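Long-range contacts in 2''-aminoglycoside nucleotidyltransferase (Klebsiella pneumoniae, PDB 4WQK), which confers resistance to kanamycin, gentamicin, tobramycin and related antibiotics by adenylating their 2''-hydroxyl group in a magnesium-dependent reaction: residues A[47-52]-A[89-94]; A[20-25]-A[52-57]; A[106-111]-A[122-127]; A[28-33]-A[41-46]. One frame throughout, in Å; residues are numbered along the deposited sequence.

Contact 1. Residues A[47-52]-A[89-94]; sequences DLTFPG and EPAWWA. With MG (magnesium ion), chain B; GOL (glycerol), chain L.
Leu48 to Gly52 and Glu89 to Ala91 pair as neighbouring parallel strands of the nucleotidyltransferase-fold sheet in the N-terminal domain. The ladder satisfies donors and acceptors in turn: Glu89 N gives to Leu48 O (2.9 Å), Phe50 N to Glu89 O, Ala91 N to Phe50 O and Gly52 N to Ala91 O, all four bonds fairly straight. On one face of the sheet a water donates to both Thr49 OG1 and Glu89 OE2, bridging two side chains whose polar atoms do not touch directly; OG1 also has a hydrogen bond with Asn124 OD1. Methyl Thr49 CG2 packs on Ala91 CB at 3.7 Å. On the other face Pro90 CA is centred over the Phe50 ring, 3.8 Å from its centroid. At the start of the strand the Asp47 carboxylate divides its oxygens: OD2 binds one magnesium ion at 2.0 Å, beside Asp45 OD1, while OD1 binds the second magnesium and accepts from glycerol O3 at 2.6 Å. The sheet thus carries metal ligands at one end and an exposed tryptophan at the other, where Gly52 CA lies over the six-membered ring of Trp92, 3.6 Å from its centroid.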
# COMPACT_ATOMS: atom_id res chain seq x y z
N ASP A 47 1.54 -5.20 -1.34
CA ASP A 47 1.44 -3.91 -2.05
C ASP A 47 2.51 -2.96 -1.55
O ASP A 47 2.71 -2.80 -0.34
CB ASP A 47 0.07 -3.30 -1.87
CG ASP A 47 -1.03 -4.21 -2.44
OD1 ASP A 47 -1.34 -4.14 -3.63
OD2 ASP A 47 -1.57 -5.05 -1.71
N LEU A 48 3.21 -2.33 -2.50
CA LEU A 48 4.26 -1.37 -2.15
C LEU A 48 4.04 -0.08 -2.88
O LEU A 48 3.66 -0.08 -4.05
CB LEU A 48 5.66 -1.88 -2.54
CG LEU A 48 6.10 -3.20 -1.91
CD1 LEU A 48 7.38 -3.72 -2.56
CD2 LEU A 48 6.33 -3.00 -0.39
N THR A 49 4.34 1.01 -2.18
CA THR A 49 4.36 2.33 -2.79
C THR A 49 5.83 2.79 -2.81
O THR A 49 6.52 2.73 -1.79
CB THR A 49 3.49 3.30 -2.01
OG1 THR A 49 2.13 2.84 -2.01
CG2 THR A 49 3.52 4.67 -2.68
N PHE A 50 6.30 3.25 -3.96
CA PHE A 50 7.74 3.55 -4.12
C PHE A 50 7.94 4.94 -4.75
O PHE A 50 7.08 5.39 -5.51
CB PHE A 50 8.43 2.49 -5.01
CG PHE A 50 7.91 2.45 -6.43
CD1 PHE A 50 6.78 1.66 -6.80
CD2 PHE A 50 8.51 3.21 -7.44
CE1 PHE A 50 6.27 1.63 -8.09
CE2 PHE A 50 8.00 3.18 -8.73
CZ PHE A 50 6.89 2.39 -9.07
N PRO A 51 9.10 5.57 -4.49
CA PRO A 51 9.38 6.85 -5.17
C PRO A 51 9.46 6.67 -6.68
O PRO A 51 10.32 5.93 -7.20
CB PRO A 51 10.74 7.25 -4.58
CG PRO A 51 10.76 6.59 -3.24
CD PRO A 51 10.10 5.24 -3.46
N GLY A 52 8.60 7.36 -7.40
CA GLY A 52 8.45 7.11 -8.83
C GLY A 52 9.73 7.31 -9.61
O GLY A 52 10.00 6.62 -10.61
N GLU A 89 3.12 0.58 -6.78
CA GLU A 89 2.67 1.83 -7.39
C GLU A 89 3.55 3.01 -6.99
O GLU A 89 4.05 3.08 -5.85
CB GLU A 89 1.21 2.11 -7.04
CG GLU A 89 0.90 2.34 -5.59
CD GLU A 89 -0.55 2.82 -5.38
OE1 GLU A 89 -1.05 3.56 -6.23
OE2 GLU A 89 -1.18 2.46 -4.38
N PRO A 90 3.75 3.94 -7.92
CA PRO A 90 4.63 5.09 -7.63
C PRO A 90 3.94 6.16 -6.80
O PRO A 90 2.70 6.36 -6.86
CB PRO A 90 4.95 5.65 -9.02
CG PRO A 90 3.73 5.29 -9.85
CD PRO A 90 3.34 3.90 -9.33
N ALA A 91 4.77 6.87 -6.04
CA ALA A 91 4.38 8.14 -5.42
C ALA A 91 5.42 9.16 -5.87
O ALA A 91 6.56 8.81 -6.16
CB ALA A 91 4.33 8.04 -3.93
N TRP A 92 4.99 10.42 -5.94
CA TRP A 92 5.82 11.48 -6.55
C TRP A 92 6.07 12.60 -5.56
O TRP A 92 5.19 12.95 -4.76
CB TRP A 92 5.15 12.01 -7.82
CG TRP A 92 4.92 10.88 -8.82
CD1 TRP A 92 3.76 10.17 -9.00
CD2 TRP A 92 5.88 10.34 -9.72
NE1 TRP A 92 3.97 9.20 -9.95
CE2 TRP A 92 5.25 9.29 -10.42
CE3 TRP A 92 7.23 10.63 -9.99
CZ2 TRP A 92 5.93 8.53 -11.39
CZ3 TRP A 92 7.89 9.89 -10.95
CH2 TRP A 92 7.23 8.85 -11.65
N TRP A 93 7.28 13.14 -5.56
CA TRP A 93 7.64 14.17 -4.59
C TRP A 93 6.80 15.41 -4.77
O TRP A 93 6.67 15.92 -5.89
CB TRP A 93 9.12 14.54 -4.73
CG TRP A 93 9.57 15.45 -3.60
CD1 TRP A 93 9.83 16.78 -3.69
CD2 TRP A 93 9.76 15.08 -2.24
NE1 TRP A 93 10.22 17.28 -2.45
CE2 TRP A 93 10.12 16.26 -1.54
CE3 TRP A 93 9.64 13.87 -1.54
CZ2 TRP A 93 10.39 16.25 -0.17
CZ3 TRP A 93 9.91 13.86 -0.17
CH2 TRP A 93 10.28 15.06 0.50
N ALA A 94 6.18 15.87 -3.68
CA ALA A 94 5.35 17.07 -3.63
C ALA A 94 5.90 18.04 -2.56
O ALA A 94 5.26 18.25 -1.54
CB ALA A 94 3.92 16.70 -3.30
MG MG B . -2.74 -6.58 -2.37
C1 GOL L . -4.79 -1.02 -6.56
O1 GOL L . -4.79 -0.33 -7.79
C2 GOL L . -3.45 -0.70 -5.90
O2 GOL L . -3.47 0.55 -5.23
C3 GOL L . -3.10 -1.83 -4.94
O3 GOL L . -1.70 -1.98 -4.98
O HOH W 1 0.47 0.54 -2.74
O HOH W 2 -4.30 -5.36 -0.97
O HOH W 3 -3.89 -5.35 -3.05
O HOH W 4 -4.16 -7.93 -2.71
O HOH W 5 -2.21 -7.31 -0.24

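Contact 2. Residues A[20-25]-A[52-57]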
# COMPACT_ATOMS: atom_id res chain seq x y z
N ARG A 20 19.97 1.02 0.49
CA ARG A 20 20.00 1.96 -0.64
C ARG A 20 19.41 3.34 -0.28
O ARG A 20 19.25 4.20 -1.19
CB ARG A 20 19.22 1.36 -1.82
CG ARG A 20 19.88 0.12 -2.44
CD ARG A 20 18.92 -0.55 -3.44
NE ARG A 20 19.52 -1.67 -4.18
CZ ARG A 20 20.05 -1.59 -5.40
NH1 ARG A 20 20.06 -0.44 -6.07
NH2 ARG A 20 20.56 -2.69 -5.97
N ASN A 21 19.07 3.56 1.00
CA ASN A 21 18.40 4.81 1.39
C ASN A 21 17.15 5.09 0.55
O ASN A 21 16.88 6.26 0.19
CB ASN A 21 19.40 5.96 1.29
CG ASN A 21 20.67 5.65 2.03
OD1 ASN A 21 21.77 5.68 1.46
ND2 ASN A 21 20.53 5.29 3.30
N LEU A 22 16.40 4.03 0.26
CA LEU A 22 15.21 4.06 -0.60
C LEU A 22 14.00 3.85 0.28
O LEU A 22 13.82 2.74 0.81
CB LEU A 22 15.29 2.97 -1.66
CG LEU A 22 14.04 2.89 -2.52
CD1 LEU A 22 14.00 4.11 -3.45
CD2 LEU A 22 14.08 1.57 -3.30
N PRO A 23 13.22 4.90 0.54
CA PRO A 23 12.01 4.66 1.34
C PRO A 23 10.96 3.88 0.52
O PRO A 23 10.81 4.12 -0.68
CB PRO A 23 11.52 6.07 1.69
CG PRO A 23 11.95 6.89 0.46
CD PRO A 23 13.32 6.29 0.05
N LEU A 24 10.25 2.95 1.16
CA LEU A 24 9.16 2.22 0.53
C LEU A 24 8.05 2.14 1.55
O LEU A 24 8.33 1.94 2.74
CB LEU A 24 9.56 0.80 0.11
CG LEU A 24 10.68 0.67 -0.94
CD1 LEU A 24 11.04 -0.82 -1.04
CD2 LEU A 24 10.21 1.21 -2.30
N TRP A 25 6.82 2.27 1.08
CA TRP A 25 5.65 2.19 1.98
C TRP A 25 4.88 0.92 1.70
O TRP A 25 4.52 0.65 0.55
CB TRP A 25 4.73 3.40 1.80
CG TRP A 25 5.35 4.67 2.34
CD1 TRP A 25 5.09 5.25 3.54
CD2 TRP A 25 6.32 5.50 1.66
NE1 TRP A 25 5.88 6.39 3.69
CE2 TRP A 25 6.65 6.55 2.57
CE3 TRP A 25 6.94 5.45 0.41
CZ2 TRP A 25 7.55 7.57 2.24
CZ3 TRP A 25 7.86 6.46 0.10
CH2 TRP A 25 8.15 7.49 1.01
N GLY A 52 8.60 7.36 -7.40
CA GLY A 52 8.45 7.11 -8.83
C GLY A 52 9.73 7.31 -9.61
O GLY A 52 10.00 6.62 -10.61
N GLU A 53 10.51 8.29 -9.16
CA GLU A 53 11.72 8.68 -9.89
C GLU A 53 12.90 7.74 -9.54
O GLU A 53 13.98 7.83 -10.16
CB GLU A 53 12.07 10.16 -9.62
CG GLU A 53 12.82 10.44 -8.31
CD GLU A 53 12.04 10.28 -7.00
OE1 GLU A 53 10.83 10.00 -7.00
OE2 GLU A 53 12.68 10.47 -5.93
N ARG A 54 12.68 6.82 -8.59
CA ARG A 54 13.67 5.82 -8.22
C ARG A 54 13.21 4.40 -8.53
O ARG A 54 13.70 3.42 -7.92
CB ARG A 54 14.01 5.97 -6.73
CG ARG A 54 14.55 7.36 -6.45
CD ARG A 54 14.94 7.55 -4.96
NE ARG A 54 16.04 6.68 -4.56
CZ ARG A 54 16.51 6.59 -3.31
NH1 ARG A 54 15.97 7.29 -2.30
NH2 ARG A 54 17.56 5.80 -3.05
N ARG A 55 12.31 4.27 -9.51
CA ARG A 55 11.79 2.95 -9.88
C ARG A 55 12.91 1.93 -10.18
O ARG A 55 12.83 0.76 -9.74
CB ARG A 55 10.84 3.05 -11.07
CG ARG A 55 10.40 1.67 -11.54
CD ARG A 55 9.16 1.71 -12.40
NE ARG A 55 9.07 0.45 -13.13
CZ ARG A 55 8.04 0.07 -13.88
NH1 ARG A 55 6.95 0.84 -13.97
NH2 ARG A 55 8.09 -1.09 -14.52
N GLY A 56 13.96 2.36 -10.87
CA GLY A 56 15.04 1.46 -11.23
C GLY A 56 15.68 0.79 -10.02
O GLY A 56 16.15 -0.36 -10.10
N GLU A 57 15.69 1.50 -8.88
CA GLU A 57 16.30 0.95 -7.68
C GLU A 57 15.41 -0.13 -7.10
O GLU A 57 15.92 -1.15 -6.60
CB GLU A 57 16.57 2.04 -6.64
CG GLU A 57 17.58 3.09 -7.16
CD GLU A 57 17.84 4.17 -6.13
OE1 GLU A 57 18.23 3.79 -5.00
OE2 GLU A 57 17.67 5.37 -6.47
O HOH W 6 20.20 2.20 -5.23
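Arg54 reaches from the N-cap position of helix 55-64 to the turn in which helix 5-19 ends in a Schellman motif, with Asn21, at positive phi, as its C-prime residue. The long side chain shows how one arginine can serve two helix ends at once. Its CB starts against Leu22 CD1, at 3.8 Å, and CD keeps a similar distance from the same methyl. A bend at chi3 (64°) then turns the guanidinium so that Leu22 CD1 sits over the centre of one face, 3.5 Å from Arg54 CZ; the leucine and arginine chains run past each other in opposite directions. All three nitrogens are used at the edge of the group. NE donates to Glu57 OE2 at 2.8 Å, and NH2 to Glu57 OE1, a side-on salt bridge that holds the guanidinium against its own helix. NH2 also donates to Arg20 O at 3.0 Å, a rather bent bond, whereas NH1 makes a straighter one to Asn21 O at 2.8 Å. Both carbonyl oxygens lie near the guanidinium plane, and each donor is tilted out of its carbonyl plane, by 26° at Arg20 O and 31° at Asn21 O. Pro23 CD flanks NH1, and Leu22 also packs on Ile61 of helix 55-64. Glu57 has a second link to the turn: a water donates a hydrogen bond to Glu57 OE1 and accepts one from Arg20 NH1, which lies 2.8 Å from the water oxygen.

Contact 3. Residues A[106-111]-A[122-127]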
# COMPACT_ATOMS: atom_id res chain seq x y z
N GLY A 106 -0.64 13.43 2.74
CA GLY A 106 -0.19 12.62 3.87
C GLY A 106 -0.17 11.15 3.55
O GLY A 106 -0.02 10.30 4.46
N SER A 107 -0.30 10.78 2.27
CA SER A 107 -0.42 9.38 1.89
C SER A 107 0.83 8.54 2.18
O SER A 107 0.70 7.34 2.35
CB SER A 107 -0.80 9.25 0.39
OG SER A 107 0.18 9.82 -0.46
N CYS A 108 1.99 9.20 2.25
CA CYS A 108 3.26 8.48 2.40
C CYS A 108 4.04 9.11 3.54
O CYS A 108 5.00 9.83 3.31
CB CYS A 108 4.09 8.57 1.09
SG CYS A 108 3.30 7.74 -0.31
N PRO A 109 3.63 8.87 4.79
CA PRO A 109 4.28 9.58 5.92
C PRO A 109 5.74 9.16 6.10
O PRO A 109 6.08 7.97 5.90
CB PRO A 109 3.44 9.15 7.15
CG PRO A 109 2.58 8.01 6.69
CD PRO A 109 2.49 8.03 5.19
N GLU A 110 6.58 10.09 6.51
CA GLU A 110 8.01 9.76 6.65
C GLU A 110 8.29 8.82 7.81
O GLU A 110 9.21 8.01 7.72
CB GLU A 110 8.87 11.01 6.80
CG GLU A 110 8.57 11.86 7.98
CD GLU A 110 9.34 11.44 9.24
OE1 GLU A 110 10.36 10.72 9.11
OE2 GLU A 110 8.91 11.84 10.34
N ALA A 111 7.54 8.92 8.90
CA ALA A 111 7.83 8.04 10.03
C ALA A 111 7.34 6.62 9.78
O ALA A 111 6.37 6.41 9.04
CB ALA A 111 7.23 8.59 11.31
N ARG A 122 7.53 1.73 7.29
CA ARG A 122 6.69 2.76 6.68
C ARG A 122 5.47 2.11 6.03
O ARG A 122 5.56 1.10 5.35
CB ARG A 122 7.49 3.55 5.65
CG ARG A 122 8.61 4.44 6.26
CD ARG A 122 9.17 5.37 5.20
NE ARG A 122 10.16 6.33 5.74
CZ ARG A 122 11.47 6.18 5.64
NH1 ARG A 122 12.00 5.12 5.01
NH2 ARG A 122 12.28 7.13 6.13
N CYS A 123 4.34 2.81 6.15
CA CYS A 123 3.14 2.34 5.49
C CYS A 123 2.27 3.51 5.13
O CYS A 123 2.32 4.56 5.74
CB CYS A 123 2.41 1.34 6.38
SG CYS A 123 2.34 1.77 8.14
N ASN A 124 1.48 3.30 4.06
CA ASN A 124 0.61 4.37 3.63
C ASN A 124 -0.38 4.72 4.75
O ASN A 124 -0.71 3.87 5.60
CB ASN A 124 -0.13 3.96 2.35
CG ASN A 124 0.80 3.88 1.18
OD1 ASN A 124 0.93 2.84 0.53
ND2 ASN A 124 1.50 4.98 0.91
N SER A 125 -0.88 5.94 4.73
CA SER A 125 -1.80 6.41 5.76
C SER A 125 -3.16 5.69 5.70
O SER A 125 -3.54 5.13 4.67
CB SER A 125 -2.01 7.90 5.60
OG SER A 125 -2.73 8.12 4.37
N TRP A 126 -3.86 5.69 6.83
CA TRP A 126 -5.23 5.16 6.82
C TRP A 126 -6.06 5.86 5.76
O TRP A 126 -6.86 5.18 5.08
CB TRP A 126 -5.92 5.34 8.18
CG TRP A 126 -5.44 4.44 9.28
CD1 TRP A 126 -4.89 4.83 10.47
CD2 TRP A 126 -5.55 3.02 9.33
NE1 TRP A 126 -4.64 3.73 11.25
CE2 TRP A 126 -5.04 2.60 10.56
CE3 TRP A 126 -6.04 2.04 8.45
CZ2 TRP A 126 -4.99 1.24 10.94
CZ3 TRP A 126 -6.00 0.72 8.83
CH2 TRP A 126 -5.44 0.32 10.04
N GLU A 127 -5.92 7.18 5.60
CA GLU A 127 -6.76 7.87 4.61
C GLU A 127 -6.46 7.36 3.20
O GLU A 127 -7.39 7.19 2.40
CB GLU A 127 -6.51 9.39 4.72
CG GLU A 127 -7.03 9.99 5.98
CD GLU A 127 -6.05 9.89 7.21
OE1 GLU A 127 -5.00 9.16 7.24
OE2 GLU A 127 -6.36 10.58 8.20
O HOH W 7 12.40 9.88 6.89
O HOH W 8 4.53 5.05 7.88
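With CG anti to its own carbonyl carbon (chi1 -70°), Asn124 swings its amide over the turn at Ser107, and ND2 donates to Ser107 O at 2.9 Å in a nearly straight bond (167°). Ser125 N gives to the same oxygen at 3.2 Å. These two donors reach Ser107 O from opposite faces of its carbonyl plane, so one buried acceptor is gripped twice by consecutive residues. The other end of the amide, OD1, is satisfied by the sheet residue Thr49. Cys108 SG lies alongside ND2, and Pro109 CD packs against Cys123 O at 3.5 Å. Further along, the extended chain of Arg122 carries NE to Glu110 O, a 2.8 Å bond, while its NH2 donates to a water that in turn donates to Glu110 OE1. A second water, given to by Cys123 N, donates to Ala111 O at 2.6 Å, closing the gap between the backbones. Ser125 OG, turned between backbone N and carbonyl carbon (chi1 68°), caps Ala128 N. The loop 106-111 is therefore fastened to the lead-in of helix 126-139 in the C-terminal domain, and one of the fastenings is the helix N-cap residue itself, Ser125.

Contact 4. Residues A[28-33]-A[41-46]. With MG (magnesium ion), chain B.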
# COMPACT_ATOMS: atom_id res chain seq x y z
N GLY A 28 -2.11 -1.28 1.01
CA GLY A 28 -3.13 -2.30 0.94
C GLY A 28 -3.28 -3.10 2.23
O GLY A 28 -3.13 -2.58 3.33
N GLY A 29 -3.61 -4.38 2.09
CA GLY A 29 -3.99 -5.20 3.22
C GLY A 29 -2.83 -5.36 4.19
O GLY A 29 -3.02 -5.38 5.41
N TRP A 30 -1.61 -5.47 3.68
CA TRP A 30 -0.47 -5.55 4.59
C TRP A 30 -0.26 -4.23 5.36
O TRP A 30 0.21 -4.26 6.49
CB TRP A 30 0.82 -5.92 3.83
CG TRP A 30 1.11 -7.39 3.92
CD1 TRP A 30 1.06 -8.29 2.90
CD2 TRP A 30 1.47 -8.12 5.10
NE1 TRP A 30 1.40 -9.54 3.38
CE2 TRP A 30 1.67 -9.46 4.72
CE3 TRP A 30 1.66 -7.75 6.43
CZ2 TRP A 30 2.01 -10.47 5.64
CZ3 TRP A 30 2.01 -8.73 7.34
CH2 TRP A 30 2.17 -10.08 6.95
N ALA A 31 -0.65 -3.09 4.77
CA ALA A 31 -0.50 -1.81 5.49
C ALA A 31 -1.45 -1.74 6.66
O ALA A 31 -1.12 -1.21 7.77
CB ALA A 31 -0.74 -0.62 4.59
N ILE A 32 -2.67 -2.27 6.46
CA ILE A 32 -3.64 -2.37 7.56
C ILE A 32 -3.06 -3.23 8.71
O ILE A 32 -3.08 -2.81 9.86
CB ILE A 32 -4.98 -2.96 7.06
CG1 ILE A 32 -5.58 -2.01 6.00
CG2 ILE A 32 -5.96 -3.21 8.23
CD1 ILE A 32 -6.79 -2.60 5.28
N ASP A 33 -2.53 -4.40 8.37
CA ASP A 33 -1.99 -5.29 9.41
C ASP A 33 -0.76 -4.67 10.05
O ASP A 33 -0.60 -4.82 11.27
CB ASP A 33 -1.66 -6.66 8.82
CG ASP A 33 -2.90 -7.52 8.60
OD1 ASP A 33 -4.07 -7.03 8.75
OD2 ASP A 33 -2.72 -8.72 8.29
N ARG A 41 -5.23 -11.76 8.43
CA ARG A 41 -5.71 -12.67 7.40
C ARG A 41 -4.57 -13.01 6.45
O ARG A 41 -3.48 -12.47 6.56
CB ARG A 41 -6.90 -12.09 6.62
CG ARG A 41 -6.60 -10.90 5.71
CD ARG A 41 -7.82 -10.61 4.84
NE ARG A 41 -7.74 -9.39 4.04
CZ ARG A 41 -7.32 -9.35 2.78
NH1 ARG A 41 -6.91 -10.45 2.18
NH2 ARG A 41 -7.29 -8.19 2.12
N LYS A 42 -4.82 -13.96 5.56
CA LYS A 42 -3.88 -14.30 4.51
C LYS A 42 -4.03 -13.27 3.40
O LYS A 42 -5.14 -12.92 3.00
CB LYS A 42 -4.13 -15.73 4.00
CG LYS A 42 -3.12 -16.21 2.97
CD LYS A 42 -1.74 -16.40 3.60
CE LYS A 42 -0.62 -16.37 2.54
NZ LYS A 42 0.73 -16.20 3.16
N HIS A 43 -2.90 -12.79 2.89
CA HIS A 43 -2.87 -11.75 1.84
C HIS A 43 -2.46 -12.33 0.50
O HIS A 43 -1.50 -13.11 0.43
CB HIS A 43 -1.91 -10.64 2.25
CG HIS A 43 -2.30 -9.97 3.52
ND1 HIS A 43 -3.37 -9.10 3.59
CD2 HIS A 43 -1.80 -10.07 4.77
CE1 HIS A 43 -3.51 -8.69 4.84
NE2 HIS A 43 -2.56 -9.24 5.57
N ASP A 44 -3.17 -11.96 -0.56
CA ASP A 44 -2.91 -12.49 -1.90
C ASP A 44 -1.56 -12.01 -2.43
O ASP A 44 -0.92 -12.69 -3.24
CB ASP A 44 -4.00 -12.07 -2.89
CG ASP A 44 -5.32 -12.81 -2.70
OD1 ASP A 44 -5.38 -13.83 -1.97
OD2 ASP A 44 -6.30 -12.36 -3.34
N ASP A 45 -1.15 -10.82 -1.99
CA ASP A 45 0.10 -10.25 -2.46
C ASP A 45 0.60 -9.18 -1.49
O ASP A 45 -0.02 -8.95 -0.46
CB ASP A 45 -0.06 -9.67 -3.87
CG ASP A 45 -1.05 -8.53 -3.94
OD1 ASP A 45 -1.37 -7.90 -2.92
OD2 ASP A 45 -1.53 -8.26 -5.05
N ILE A 46 1.74 -8.57 -1.82
CA ILE A 46 2.30 -7.50 -1.02
C ILE A 46 2.21 -6.22 -1.86
O ILE A 46 2.76 -6.18 -2.94
CB ILE A 46 3.76 -7.75 -0.66
CG1 ILE A 46 3.89 -9.03 0.17
CG2 ILE A 46 4.35 -6.61 0.14
CD1 ILE A 46 5.25 -9.65 0.03
MG MG B . -2.74 -6.58 -2.37
O HOH W 2 -4.30 -5.36 -0.97
O HOH W 5 -2.21 -7.31 -0.24
O HOH W 3 -3.89 -5.35 -3.05
O HOH W 4 -4.16 -7.93 -2.71
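An oblique pair of aromatic rings, Trp30 and His43, forms the heart of this contact: their planes stand 40° apart, and His43 CD2 lies over one face of the indole, toward its rim, 3.5 Å from Trp30 CE2. Trp30 has an uncommon chi1 of -97°, away from the usual staggered positions, and this sets that face against the imidazole. The histidine is fixed at its edge as well. His43 NE2 donates to Asp33 OD2 at 2.8 Å, almost in the ring plane but well above the plane of the carboxylate, whose other oxygen, OD1, bonds Thr40 OG1. The carboxylate probably favours the tautomer, or charge state, with a proton on NE2. With no side chain on Gly29, His43 ND1 can sit 4.0 Å from Gly29 CA. Asp45 O lies at the indole edge, 3.6 Å from Trp30 CD1. Ile46 CG1 touches Trp30 CD1 at 4.0 Å, and Trp30 NE1 is taken up by Gln6 OE1. Beyond the rings, Asp45 OD1 binds magnesium at 2.0 Å, and two of the metal's waters tie back to the backbone, one accepting from Gly29 N and the other donating to Asp45 O. Helix 28-36 and the loop after it thereby frame the metal site: the glycine pair Gly28-Gly29 near the helix start and the Asp-x-Asp pair Asp45 and Asp47 are characteristic of the nucleotidyltransferase fold.

In the fold
From the N terminus, helix 5-19 runs into segment 20-25, whose partner 52-57 closes the first loop, contact 2, which encloses contact 4. There, 28-33 with 41-46 closes a short loop between a helix and the strand that follows. Contact 1 crosses contact 2: segment 47-52 begins inside that loop, shares Gly52 with contact 2, and pairs with strand 84-93 further on. Contact 3 (106-111 with 122-127) then follows in series in the C-terminal domain. It reaches back to the N-terminal domain, touching contact 1 through Asn124 and contact 2 through Pro109, bonded to Trp25. Contacts 1 and 4 meet at the magnesium ion, beside the cleft between the two domains.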